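Local coordinates for protein cryptochrome DASH, chloroplastic/mitochondrial (Arabidopsis thaliana, PDB 2J4D) that repairs cyclobutane pyrimidine dimers in single-stranded DNA as a photolyase, carries FAD and a folate light antenna, and may also act as a blue-light photoreceptor, at residues R112-L117 with G218-V223; G40-W45 with S63-I68; D56-A61 with T211-S216; L50-N55 with K107-R112. All coordinates share one frame; numbering follows the deposited sequence.

The four contacts, on the same side of the chain's centre, join segments 18 to 150 residues apart. Contact 2 lies within the beta-alpha-beta unit of strand 41-46, helix 56-63 and strand 67-74. Contact 4 sets the loop before that helix against the end of helix 92-111. Both close before contact 1 opens, whereas contact 3 alternates with the others in sequence, so the loop after helix 194-204 returns to earlier parts: helix 56-63 in contact 3, the turn after helix 92-111 in contact 1. Centres lie about 9 Å (contacts 3 and 4) to 15 Å (contacts 2 and 4) apart. Arg112 serves contacts 1 and 4 and bonds to Pro214 of contact 3.

Contact 1: R112-L117 with G218-V223; sequences RGLNLL and GPTPSV
The Leu114 side chain overlaps the methyl of Thr220, its CD2 lying 3.5 Å from Thr220 CG2, a tight fit for two methyl carbons. The same CD2 also rests on the backbone of the other segment, 3.7 Å from Gly218 CA, so this one methyl touches both a glycine and a threonine. Thr220 CG2 stands beside its own backbone N, opposite the carbonyl carbon, and this rotation turns the methyl to Leu114 while OG1 (chi1 66°) bonds to the carbonyl O of Pro221, 3.0 Å away. A serine at Thr220 would keep the hydroxyl but would probably open a gap beside Leu114 CD2, whose tight neighbour is the lost methyl. Backbone contacts supplement the packing at the glycines. Gly218 N gives a weak hydrogen bond to Arg112 O at 3.4 Å, and Gly218 CA approaches Gly113 O at 3.5 Å in a CA-H...O contact. Farther along, Leu117 CD1 meets Val223 CG1 more loosely, at 4.3 Å, where Phe134 of helix 123-134 also touches the valine. Gly113, with its positive phi, is the C-prime residue of a Schellman motif that ends helix 92-111, with Leu114 N bonded to Leu109 O. The arrangement is thus a helix-terminating turn, leading into strand 117-120, packed against the loop that follows helix 194-204.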
loop_
_atom_site.group_PDB
_atom_site.type_symbol
_atom_site.label_atom_id
_atom_site.label_comp_id
_atom_site.label_asym_id
_atom_site.label_seq_id
_atom_site.Cartn_x
_atom_site.Cartn_y
_atom_site.Cartn_z
ATOM N N ARG A 112 14.571 19.988 -4.748
ATOM C CA ARG A 112 13.687 21.115 -5.014
ATOM C C ARG A 112 13.906 22.266 -4.026
ATOM O O ARG A 112 13.073 23.168 -3.918
ATOM C CB ARG A 112 12.225 20.665 -4.971
ATOM C CG ARG A 112 11.961 19.406 -5.782
ATOM C CD ARG A 112 10.862 19.579 -6.808
ATOM N NE ARG A 112 10.616 18.321 -7.512
ATOM C CZ ARG A 112 9.710 18.148 -8.474
ATOM N NH1 ARG A 112 8.943 19.158 -8.868
ATOM N NH2 ARG A 112 9.572 16.953 -9.042
ATOM N N GLY A 113 15.021 22.230 -3.299
ATOM C CA GLY A 113 15.314 23.300 -2.355
ATOM C C GLY A 113 14.751 23.170 -0.949
ATOM O O GLY A 113 14.780 24.126 -0.173
ATOM N N LEU A 114 14.229 22.000 -0.604
ATOM C CA LEU A 114 13.679 21.802 0.738
ATOM C C LEU A 114 14.483 20.721 1.437
ATOM O O LEU A 114 15.612 20.429 1.060
ATOM C CB LEU A 114 12.207 21.365 0.656
ATOM C CG LEU A 114 11.196 22.352 0.068
ATOM C CD1 LEU A 114 9.863 21.651 -0.166
ATOM C CD2 LEU A 114 11.019 23.536 1.016
ATOM N N ASN A 115 13.892 20.136 2.467
ATOM C CA ASN A 115 14.523 19.045 3.192
ATOM C C ASN A 115 13.397 18.411 3.991
ATOM O O ASN A 115 12.276 18.911 3.986
ATOM C CB ASN A 115 15.601 19.548 4.151
ATOM C CG ASN A 115 16.566 18.445 4.574
ATOM O OD1 ASN A 115 16.238 17.257 4.529
ATOM N ND2 ASN A 115 17.761 18.838 4.996
ATOM N N LEU A 116 13.694 17.316 4.675
ATOM C CA LEU A 116 12.686 16.641 5.480
ATOM C C LEU A 116 13.152 16.555 6.922
ATOM O O LEU A 116 14.194 15.976 7.211
ATOM C CB LEU A 116 12.434 15.228 4.941
ATOM C CG LEU A 116 11.417 14.354 5.686
ATOM C CD1 LEU A 116 10.006 14.925 5.527
ATOM C CD2 LEU A 116 11.480 12.943 5.114
ATOM N N LEU A 117 12.387 17.155 7.820
ATOM C CA LEU A 117 12.711 17.103 9.230
ATOM C C LEU A 117 12.172 15.766 9.733
ATOM O O LEU A 117 10.980 15.478 9.596
ATOM C CB LEU A 117 12.034 18.254 9.979
ATOM C CG LEU A 117 12.223 18.226 11.501
ATOM C CD1 LEU A 117 13.680 18.489 11.833
ATOM C CD2 LEU A 117 11.338 19.273 12.153
ATOM N N GLY A 218 11.657 25.748 -2.173
ATOM C CA GLY A 218 12.216 26.371 -0.985
ATOM C C GLY A 218 11.760 27.804 -0.771
ATOM O O GLY A 218 11.005 28.352 -1.577
ATOM N N PRO A 219 12.232 28.455 0.298
ATOM C CA PRO A 219 13.158 27.920 1.295
ATOM C C PRO A 219 12.423 27.312 2.486
ATOM O O PRO A 219 11.198 27.382 2.578
ATOM C CB PRO A 219 13.937 29.160 1.709
ATOM C CG PRO A 219 12.832 30.178 1.784
ATOM C CD PRO A 219 11.985 29.890 0.541
ATOM N N THR A 220 13.193 26.727 3.395
ATOM C CA THR A 220 12.651 26.147 4.615
ATOM C C THR A 220 13.098 27.094 5.721
ATOM O O THR A 220 13.890 28.006 5.480
ATOM C CB THR A 220 13.285 24.793 4.931
ATOM O OG1 THR A 220 14.675 24.991 5.226
ATOM C CG2 THR A 220 13.148 23.838 3.750
ATOM N N PRO A 221 12.586 26.905 6.947
ATOM C CA PRO A 221 13.030 27.805 8.013
ATOM C C PRO A 221 14.450 27.363 8.338
ATOM O O PRO A 221 14.903 26.325 7.849
ATOM C CB PRO A 221 12.073 27.492 9.164
ATOM C CG PRO A 221 10.848 26.971 8.468
ATOM C CD PRO A 221 11.433 26.100 7.383
ATOM N N SER A 222 15.158 28.142 9.145
ATOM C CA SER A 222 16.506 27.760 9.525
ATOM C C SER A 222 16.359 26.650 10.564
ATOM O O SER A 222 15.746 26.844 11.613
ATOM C CB SER A 222 17.254 28.949 10.128
ATOM O OG SER A 222 18.577 28.571 10.470
ATOM N N VAL A 223 16.913 25.485 10.266
ATOM C CA VAL A 223 16.820 24.345 11.164
ATOM C C VAL A 223 18.207 23.866 11.544
ATOM O O VAL A 223 19.047 23.638 10.681
ATOM C CB VAL A 223 16.043 23.192 10.494
ATOM C CG1 VAL A 223 16.163 21.917 11.321
ATOM C CG2 VAL A 223 14.584 23.590 10.331
#

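Contact 2: G40-W45 with S63-I68; sequences GVTILW and SSSDTI
Val41 and Thr67 stand on one face of the sheet and Thr42 and Ile68 on the other, as the alternation of two parallel strands requires. On the first face the side chains slant past each other, with Val41 CG2 4.1 Å from Thr67 CB. On the second, Thr42 has OG1 anti to its N (chi1 -174°), bonded to Thr138 OG1 of the next strand, and this leaves CG2 directed at the other segment. That methyl lies 3.8 Å from Ile68 CG1 and presses on Ser65, 3.5 Å from its CB. Ser65 OG is itself held by Ala61 O and Arg36. Leu44 CB touches Ile68 CG2 farther along this same face, which packs on helix 56-63. The two strands and that helix form a beta-alpha-beta unit of the parallel sheet in the photolyase alpha/beta domain, and the bond from Thr42 N to Thr67 O, 3.0 Å, joins the strands side by side. Before the strands begin, Asp66 holds Gly40 through both its main chain and its side chain. Its backbone N donates to Gly40 O at 2.9 Å and nearly straight (169°), while its carboxylate accepts from Gly40 N, OD2 being approached from above the carboxylate plane at 2.7 Å. The other oxygen, OD1, takes the hydroxyl of Thr67 at 2.7 Å on its anti side, a bond that would restrict rotation of the carboxylate.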
loop_
_atom_site.group_PDB
_atom_site.type_symbol
_atom_site.label_atom_id
_atom_site.label_comp_id
_atom_site.label_asym_id
_atom_site.label_seq_id
_atom_site.Cartn_x
_atom_site.Cartn_y
_atom_site.Cartn_z
ATOM N N GLY A 40 3.955 33.726 5.182
ATOM C CA GLY A 40 4.437 33.053 6.376
ATOM C C GLY A 40 4.837 31.592 6.278
ATOM O O GLY A 40 4.879 30.993 5.198
ATOM N N VAL A 41 5.114 31.017 7.439
ATOM C CA VAL A 41 5.542 29.633 7.545
ATOM C C VAL A 41 4.409 28.615 7.599
ATOM O O VAL A 41 3.360 28.859 8.198
ATOM C CB VAL A 41 6.414 29.437 8.803
ATOM C CG1 VAL A 41 6.791 27.967 8.962
ATOM C CG2 VAL A 41 7.661 30.302 8.708
ATOM N N THR A 42 4.634 27.470 6.962
ATOM C CA THR A 42 3.667 26.382 6.988
ATOM C C THR A 42 4.442 25.092 7.236
ATOM O O THR A 42 5.616 24.973 6.877
ATOM C CB THR A 42 2.886 26.233 5.658
ATOM O OG1 THR A 42 1.861 25.242 5.819
ATOM C CG2 THR A 42 3.811 25.786 4.533
ATOM N N ILE A 43 3.786 24.136 7.872
ATOM C CA ILE A 43 4.402 22.851 8.134
ATOM C C ILE A 43 3.670 21.840 7.262
ATOM O O ILE A 43 2.441 21.856 7.203
ATOM C CB ILE A 43 4.237 22.447 9.620
ATOM C CG1 ILE A 43 5.137 23.328 10.493
ATOM C CG2 ILE A 43 4.547 20.946 9.799
ATOM C CD1 ILE A 43 4.869 23.219 11.994
ATOM N N LEU A 44 4.422 20.992 6.564
ATOM C CA LEU A 44 3.831 19.945 5.736
ATOM C C LEU A 44 4.084 18.629 6.472
ATOM O O LEU A 44 5.228 18.188 6.614
ATOM C CB LEU A 44 4.483 19.892 4.348
ATOM C CG LEU A 44 3.981 18.783 3.409
ATOM C CD1 LEU A 44 2.471 18.881 3.213
ATOM C CD2 LEU A 44 4.704 18.908 2.063
ATOM N N TRP A 45 3.008 18.015 6.943
ATOM C CA TRP A 45 3.095 16.765 7.693
ATOM C C TRP A 45 2.840 15.551 6.795
ATOM O O TRP A 45 1.723 15.337 6.314
ATOM C CB TRP A 45 2.103 16.826 8.865
ATOM C CG TRP A 45 1.885 15.540 9.616
ATOM C CD1 TRP A 45 2.803 14.568 9.878
ATOM C CD2 TRP A 45 0.659 15.109 10.216
ATOM N NE1 TRP A 45 2.221 13.549 10.604
ATOM C CE2 TRP A 45 0.906 13.858 10.825
ATOM C CE3 TRP A 45 -0.629 15.664 10.302
ATOM C CZ2 TRP A 45 -0.088 13.147 11.512
ATOM C CZ3 TRP A 45 -1.617 14.960 10.985
ATOM C CH2 TRP A 45 -1.340 13.713 11.582
ATOM N N SER A 63 1.783 27.000 -2.094
ATOM C CA SER A 63 1.050 28.147 -2.610
ATOM C C SER A 63 0.410 29.032 -1.546
ATOM O O SER A 63 -0.051 30.127 -1.850
ATOM C CB SER A 63 -0.020 27.684 -3.605
ATOM O OG SER A 63 -0.965 26.843 -2.977
ATOM N N SER A 64 0.397 28.575 -0.300
ATOM C CA SER A 64 -0.206 29.372 0.758
ATOM C C SER A 64 0.801 29.813 1.819
ATOM O O SER A 64 0.419 30.172 2.934
ATOM C CB SER A 64 -1.334 28.580 1.414
ATOM O OG SER A 64 -0.824 27.456 2.100
ATOM N N SER A 65 2.080 29.798 1.468
ATOM C CA SER A 65 3.138 30.182 2.396
ATOM C C SER A 65 4.318 30.788 1.644
ATOM O O SER A 65 4.320 30.829 0.413
ATOM C CB SER A 65 3.648 28.951 3.136
ATOM O OG SER A 65 4.377 28.120 2.241
ATOM N N ASP A 66 5.308 31.269 2.388
ATOM C CA ASP A 66 6.518 31.792 1.765
ATOM C C ASP A 66 7.673 30.913 2.211
ATOM O O ASP A 66 8.784 31.002 1.676
ATOM C CB ASP A 66 6.786 33.265 2.130
ATOM C CG ASP A 66 6.846 33.514 3.629
ATOM O OD1 ASP A 66 7.474 32.723 4.365
ATOM O OD2 ASP A 66 6.272 34.533 4.070
ATOM N N THR A 67 7.390 30.028 3.167
ATOM C CA THR A 67 8.394 29.114 3.715
ATOM C C THR A 67 7.733 27.806 4.154
ATOM O O THR A 67 6.680 27.822 4.787
ATOM C CB THR A 67 9.090 29.753 4.930
ATOM O OG1 THR A 67 9.576 31.049 4.563
ATOM C CG2 THR A 67 10.265 28.908 5.385
ATOM N N ILE A 68 8.350 26.673 3.831
ATOM C CA ILE A 68 7.773 25.375 4.198
ATOM C C ILE A 68 8.688 24.534 5.062
ATOM O O ILE A 68 9.884 24.460 4.810
ATOM C CB ILE A 68 7.465 24.506 2.952
ATOM C CG1 ILE A 68 6.542 25.251 1.994
ATOM C CG2 ILE A 68 6.843 23.173 3.396
ATOM C CD1 ILE A 68 6.425 24.576 0.627
#

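Contact 3: D56-A61 with T211-S216; sequences DALYKA and TRIPLS
Asp56 and Thr211 supply the polar link, the threonine hydroxyl OG1 donating to the carboxylate oxygen OD1. The modelled separation of 2.4 Å is very short, and its exact value is doubtful. The second carboxylate oxygen of Asp56, OD2, forms a salt bridge with Arg300, so both oxygens have partners, which would limit rotation of the group if the short bond is real. The backbone N of Thr211 bonds in turn to Asp54 OD1, just ahead of the helix, which helps to set the threonine beside Asp56.

Apolar contacts follow along the same side of the helix. Thr211 CG2, anti to the threonine N, reaches Tyr59 CB at 3.9 Å while OG1 faces Asp56, the threonine and tyrosine side chains crossing at about a right angle. Ile213 CD1 comes to the same CB at 4.0 Å and lies at the edge of the tyrosine ring, near its plane. The other isoleucine branch, CG2, meets Leu58 CD2 at 4.1 Å with the chains slanting past one another. One isoleucine thereby spans two successive helix residues. The ring also meets the main chain: Arg212 O sits obliquely to it, 3.6 Å from Tyr59 CD1. The arginine side chain leads elsewhere, its NE to Ser210 O and its NH2 into a salt bridge with Glu304.

The loop after helix 194-204 thus touches the first turn of helix 56-63 and then leaves it. That helix, whose Leu58 also touches Leu44 of the parallel sheet, is the connecting helix of a beta-alpha-beta unit.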
loop_
_atom_site.group_PDB
_atom_site.type_symbol
_atom_site.label_atom_id
_atom_site.label_comp_id
_atom_site.label_asym_id
_atom_site.label_seq_id
_atom_site.Cartn_x
_atom_site.Cartn_y
_atom_site.Cartn_z
ATOM N N ASP A 56 -0.978 17.081 -3.675
ATOM C CA ASP A 56 -1.804 18.260 -3.411
ATOM C C ASP A 56 -1.521 18.941 -2.082
ATOM O O ASP A 56 -1.669 20.162 -1.965
ATOM C CB ASP A 56 -3.293 17.908 -3.459
ATOM C CG ASP A 56 -3.799 17.726 -4.867
ATOM O OD1 ASP A 56 -3.302 18.428 -5.768
ATOM O OD2 ASP A 56 -4.700 16.894 -5.072
ATOM N N ALA A 57 -1.149 18.165 -1.068
ATOM C CA ALA A 57 -0.855 18.770 0.231
ATOM C C ALA A 57 0.382 19.660 0.082
ATOM O O ALA A 57 0.409 20.795 0.569
ATOM C CB ALA A 57 -0.622 17.685 1.287
ATOM N N LEU A 58 1.401 19.135 -0.594
ATOM C CA LEU A 58 2.633 19.875 -0.848
ATOM C C LEU A 58 2.321 21.111 -1.691
ATOM O O LEU A 58 2.810 22.207 -1.419
ATOM C CB LEU A 58 3.633 18.994 -1.600
ATOM C CG LEU A 58 4.897 19.675 -2.133
ATOM C CD1 LEU A 58 5.694 20.257 -0.978
ATOM C CD2 LEU A 58 5.746 18.665 -2.902
ATOM N N TYR A 59 1.504 20.941 -2.724
ATOM C CA TYR A 59 1.166 22.086 -3.559
ATOM C C TYR A 59 0.440 23.179 -2.769
ATOM O O TYR A 59 0.770 24.361 -2.886
ATOM C CB TYR A 59 0.286 21.678 -4.745
ATOM C CG TYR A 59 0.037 22.840 -5.677
ATOM C CD1 TYR A 59 0.944 23.153 -6.686
ATOM C CD2 TYR A 59 -1.049 23.691 -5.482
ATOM C CE1 TYR A 59 0.782 24.286 -7.477
ATOM C CE2 TYR A 59 -1.218 24.828 -6.262
ATOM C CZ TYR A 59 -0.296 25.119 -7.255
ATOM O OH TYR A 59 -0.439 26.260 -8.007
ATOM N N LYS A 60 -0.555 22.791 -1.978
ATOM C CA LYS A 60 -1.322 23.769 -1.204
ATOM C C LYS A 60 -0.465 24.454 -0.145
ATOM O O LYS A 60 -0.649 25.644 0.151
ATOM C CB LYS A 60 -2.537 23.093 -0.561
ATOM C CG LYS A 60 -3.445 24.024 0.244
ATOM C CD LYS A 60 -3.897 25.248 -0.551
ATOM C CE LYS A 60 -5.062 25.970 0.130
ATOM N NZ LYS A 60 -6.382 25.623 -0.486
ATOM N N ALA A 61 0.471 23.704 0.423
ATOM C CA ALA A 61 1.371 24.245 1.437
ATOM C C ALA A 61 2.263 25.312 0.800
ATOM O O ALA A 61 2.444 26.408 1.338
ATOM C CB ALA A 61 2.227 23.133 2.010
ATOM N N THR A 211 -1.536 16.823 -10.257
ATOM C CA THR A 211 -1.122 18.171 -9.884
ATOM C C THR A 211 0.356 18.401 -10.220
ATOM O O THR A 211 1.219 17.592 -9.858
ATOM C CB THR A 211 -1.370 18.409 -8.376
ATOM O OG1 THR A 211 -2.780 18.341 -8.120
ATOM C CG2 THR A 211 -0.848 19.773 -7.944
ATOM N N ARG A 212 0.640 19.495 -10.928
ATOM C CA ARG A 212 2.008 19.827 -11.318
ATOM C C ARG A 212 2.713 20.565 -10.196
ATOM O O ARG A 212 2.175 21.512 -9.631
ATOM C CB ARG A 212 2.026 20.687 -12.585
ATOM C CG ARG A 212 1.295 20.059 -13.750
ATOM C CD ARG A 212 1.682 18.601 -13.920
ATOM N NE ARG A 212 0.529 17.797 -14.315
ATOM C CZ ARG A 212 0.385 17.217 -15.501
ATOM N NH1 ARG A 212 1.332 17.342 -16.427
ATOM N NH2 ARG A 212 -0.713 16.521 -15.764
ATOM N N ILE A 213 3.926 20.126 -9.894
ATOM C CA ILE A 213 4.716 20.692 -8.814
ATOM C C ILE A 213 5.916 21.470 -9.353
ATOM O O ILE A 213 6.637 20.987 -10.230
ATOM C CB ILE A 213 5.243 19.562 -7.895
ATOM C CG1 ILE A 213 4.077 18.706 -7.381
ATOM C CG2 ILE A 213 6.039 20.153 -6.748
ATOM C CD1 ILE A 213 3.047 19.454 -6.523
ATOM N N PRO A 214 6.153 22.684 -8.831
ATOM C CA PRO A 214 7.293 23.479 -9.304
ATOM C C PRO A 214 8.635 22.856 -8.954
ATOM O O PRO A 214 8.751 22.110 -7.981
ATOM C CB PRO A 214 7.082 24.833 -8.627
ATOM C CG PRO A 214 6.316 24.491 -7.382
ATOM C CD PRO A 214 5.334 23.447 -7.873
ATOM N N LEU A 215 9.651 23.161 -9.754
ATOM C CA LEU A 215 10.986 22.622 -9.525
ATOM C C LEU A 215 11.664 23.273 -8.327
ATOM O O LEU A 215 12.586 22.711 -7.746
ATOM C CB LEU A 215 11.848 22.804 -10.777
ATOM C CG LEU A 215 11.432 21.932 -11.965
ATOM C CD1 LEU A 215 12.322 22.224 -13.169
ATOM C CD2 LEU A 215 11.530 20.465 -11.568
ATOM N N SER A 216 11.200 24.460 -7.959
ATOM C CA SER A 216 11.758 25.193 -6.822
ATOM C C SER A 216 10.662 25.347 -5.777
ATOM O O SER A 216 9.646 25.996 -6.032
ATOM C CB SER A 216 12.243 26.574 -7.274
ATOM O OG SER A 216 12.532 27.403 -6.164
#

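Contact 4: L50-N55 with K107-R112; sequences LRVLDN and KNLMKR
Val52 meets three residues of 107-112 with its two methyls. CG1, anti to the valine N (chi1 172°), lies over one face of the Arg112 guanidinium, offset toward the rim, 3.6 Å from Arg112 NE and 3.7 Å from its CZ. CG2 turns to the helix itself, 3.9 Å from Leu109 CD2 and 4.1 Å from Asn108 CB. Valine and arginine approach from opposite directions, the arginine chain bending at chi2 (-125°) to bring its flat end across the methyl. No hydrogen bond joins the segments. The polar end of Arg112 is held by a bond from NH1 to Pro214 O, and its charge makes a cation-pi contact with Phe23. In the photolyase alpha/beta domain, this joins the loop between strand 41-46 and helix 56-63 to the C-terminal end of helix 92-111. A leucine in place of Arg112 would probably leave Pro214 O without this donor, and Val52 CG1 without the flat guanidinium face it rests on. Farther out, the loop is shaped by its own polar bonds. Arg51 NH2 donates in its guanidinium plane to Asp54 O at 2.9 Å, Asn55 ND2 reaches Arg51 O at 3.0 Å, and the Glu252 carboxylate accepts the backbone N atoms of Val52 and Leu53.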
loop_
_atom_site.group_PDB
_atom_site.type_symbol
_atom_site.label_atom_id
_atom_site.label_comp_id
_atom_site.label_asym_id
_atom_site.label_seq_id
_atom_site.Cartn_x
_atom_site.Cartn_y
_atom_site.Cartn_z
ATOM N N LEU A 50 4.483 9.712 0.778
ATOM C CA LEU A 50 5.918 9.981 0.662
ATOM C C LEU A 50 6.414 10.221 -0.763
ATOM O O LEU A 50 7.178 9.427 -1.320
ATOM C CB LEU A 50 6.707 8.837 1.319
ATOM C CG LEU A 50 6.184 8.469 2.717
ATOM C CD1 LEU A 50 7.040 7.352 3.317
ATOM C CD2 LEU A 50 6.186 9.708 3.613
ATOM N N ARG A 51 5.983 11.335 -1.346
ATOM C CA ARG A 51 6.375 11.680 -2.711
ATOM C C ARG A 51 6.260 13.180 -2.902
ATOM O O ARG A 51 5.634 13.878 -2.091
ATOM C CB ARG A 51 5.441 11.013 -3.732
ATOM C CG ARG A 51 3.993 11.534 -3.639
ATOM C CD ARG A 51 3.070 10.977 -4.719
ATOM N NE ARG A 51 1.761 11.642 -4.671
ATOM C CZ ARG A 51 0.800 11.361 -3.792
ATOM N NH1 ARG A 51 0.977 10.405 -2.880
ATOM N NH2 ARG A 51 -0.329 12.062 -3.793
ATOM N N VAL A 52 6.861 13.656 -3.989
ATOM C CA VAL A 52 6.818 15.057 -4.364
ATOM C C VAL A 52 5.814 15.184 -5.510
ATOM O O VAL A 52 4.977 16.085 -5.514
ATOM C CB VAL A 52 8.206 15.548 -4.837
ATOM C CG1 VAL A 52 8.099 16.945 -5.419
ATOM C CG2 VAL A 52 9.171 15.541 -3.671
ATOM N N LEU A 53 5.876 14.265 -6.469
ATOM C CA LEU A 53 4.959 14.305 -7.612
ATOM C C LEU A 53 3.485 14.206 -7.239
ATOM O O LEU A 53 3.111 13.476 -6.317
ATOM C CB LEU A 53 5.249 13.166 -8.596
ATOM C CG LEU A 53 6.331 13.286 -9.666
ATOM C CD1 LEU A 53 6.271 12.058 -10.555
ATOM C CD2 LEU A 53 6.112 14.539 -10.501
ATOM N N ASP A 54 2.655 14.941 -7.974
ATOM C CA ASP A 54 1.211 14.901 -7.789
ATOM C C ASP A 54 0.800 14.865 -6.321
ATOM O O ASP A 54 -0.019 14.037 -5.910
ATOM C CB ASP A 54 0.663 13.675 -8.533
ATOM C CG ASP A 54 -0.848 13.582 -8.481
ATOM O OD1 ASP A 54 -1.512 14.635 -8.559
ATOM O OD2 ASP A 54 -1.373 12.455 -8.379
ATOM N N ASN A 55 1.376 15.769 -5.537
ATOM C CA ASN A 55 1.086 15.856 -4.111
ATOM C C ASN A 55 0.344 17.164 -3.836
ATOM O O ASN A 55 0.970 18.225 -3.775
ATOM C CB ASN A 55 2.394 15.839 -3.309
ATOM C CG ASN A 55 2.156 15.753 -1.809
ATOM O OD1 ASN A 55 1.191 16.302 -1.296
ATOM N ND2 ASN A 55 3.044 15.072 -1.106
ATOM N N LYS A 107 15.872 13.090 -0.116
ATOM C CA LYS A 107 16.686 13.362 -1.292
ATOM C C LYS A 107 15.921 14.162 -2.346
ATOM O O LYS A 107 16.430 15.149 -2.881
ATOM C CB LYS A 107 17.180 12.045 -1.888
ATOM C CG LYS A 107 17.847 12.168 -3.245
ATOM C CD LYS A 107 18.374 10.814 -3.699
ATOM C CE LYS A 107 18.125 10.580 -5.186
ATOM N NZ LYS A 107 18.661 9.259 -5.633
ATOM N N ASN A 108 14.697 13.744 -2.649
ATOM C CA ASN A 108 13.908 14.440 -3.659
ATOM C C ASN A 108 13.446 15.823 -3.212
ATOM O O ASN A 108 13.290 16.727 -4.038
ATOM C CB ASN A 108 12.717 13.578 -4.084
ATOM C CG ASN A 108 13.150 12.367 -4.881
ATOM O OD1 ASN A 108 14.042 12.471 -5.724
ATOM N ND2 ASN A 108 12.527 11.218 -4.631
ATOM N N LEU A 109 13.225 15.997 -1.912
ATOM C CA LEU A 109 12.825 17.307 -1.413
ATOM C C LEU A 109 14.036 18.235 -1.541
ATOM O O LEU A 109 13.910 19.395 -1.954
ATOM C CB LEU A 109 12.371 17.213 0.048
ATOM C CG LEU A 109 10.976 16.603 0.230
ATOM C CD1 LEU A 109 10.705 16.365 1.710
ATOM C CD2 LEU A 109 9.934 17.540 -0.360
ATOM N N MET A 110 15.214 17.719 -1.205
ATOM C CA MET A 110 16.418 18.534 -1.306
ATOM C C MET A 110 16.650 19.015 -2.736
ATOM O O MET A 110 17.106 20.137 -2.955
ATOM C CB MET A 110 17.633 17.753 -0.812
ATOM C CG MET A 110 17.586 17.475 0.676
ATOM S SD MET A 110 19.031 16.611 1.271
ATOM C CE MET A 110 19.045 17.126 2.945
ATOM N N LYS A 111 16.323 18.180 -3.714
ATOM C CA LYS A 111 16.520 18.580 -5.101
ATOM C C LYS A 111 15.664 19.784 -5.477
ATOM O O LYS A 111 15.994 20.520 -6.410
ATOM C CB LYS A 111 16.238 17.407 -6.038
ATOM C CG LYS A 111 17.127 16.213 -5.736
ATOM C CD LYS A 111 17.082 15.152 -6.816
ATOM C CE LYS A 111 15.678 14.639 -7.045
ATOM N NZ LYS A 111 15.717 13.345 -7.780
ATOM N N ARG A 112 14.571 19.988 -4.748
ATOM C CA ARG A 112 13.687 21.115 -5.014
ATOM C C ARG A 112 13.906 22.266 -4.026
ATOM O O ARG A 112 13.073 23.168 -3.918
ATOM C CB ARG A 112 12.225 20.665 -4.971
ATOM C CG ARG A 112 11.961 19.406 -5.782
ATOM C CD ARG A 112 10.862 19.579 -6.808
ATOM N NE ARG A 112 10.616 18.321 -7.512
ATOM C CZ ARG A 112 9.710 18.148 -8.474
ATOM N NH1 ARG A 112 8.943 19.158 -8.868
ATOM N NH2 ARG A 112 9.572 16.953 -9.042
#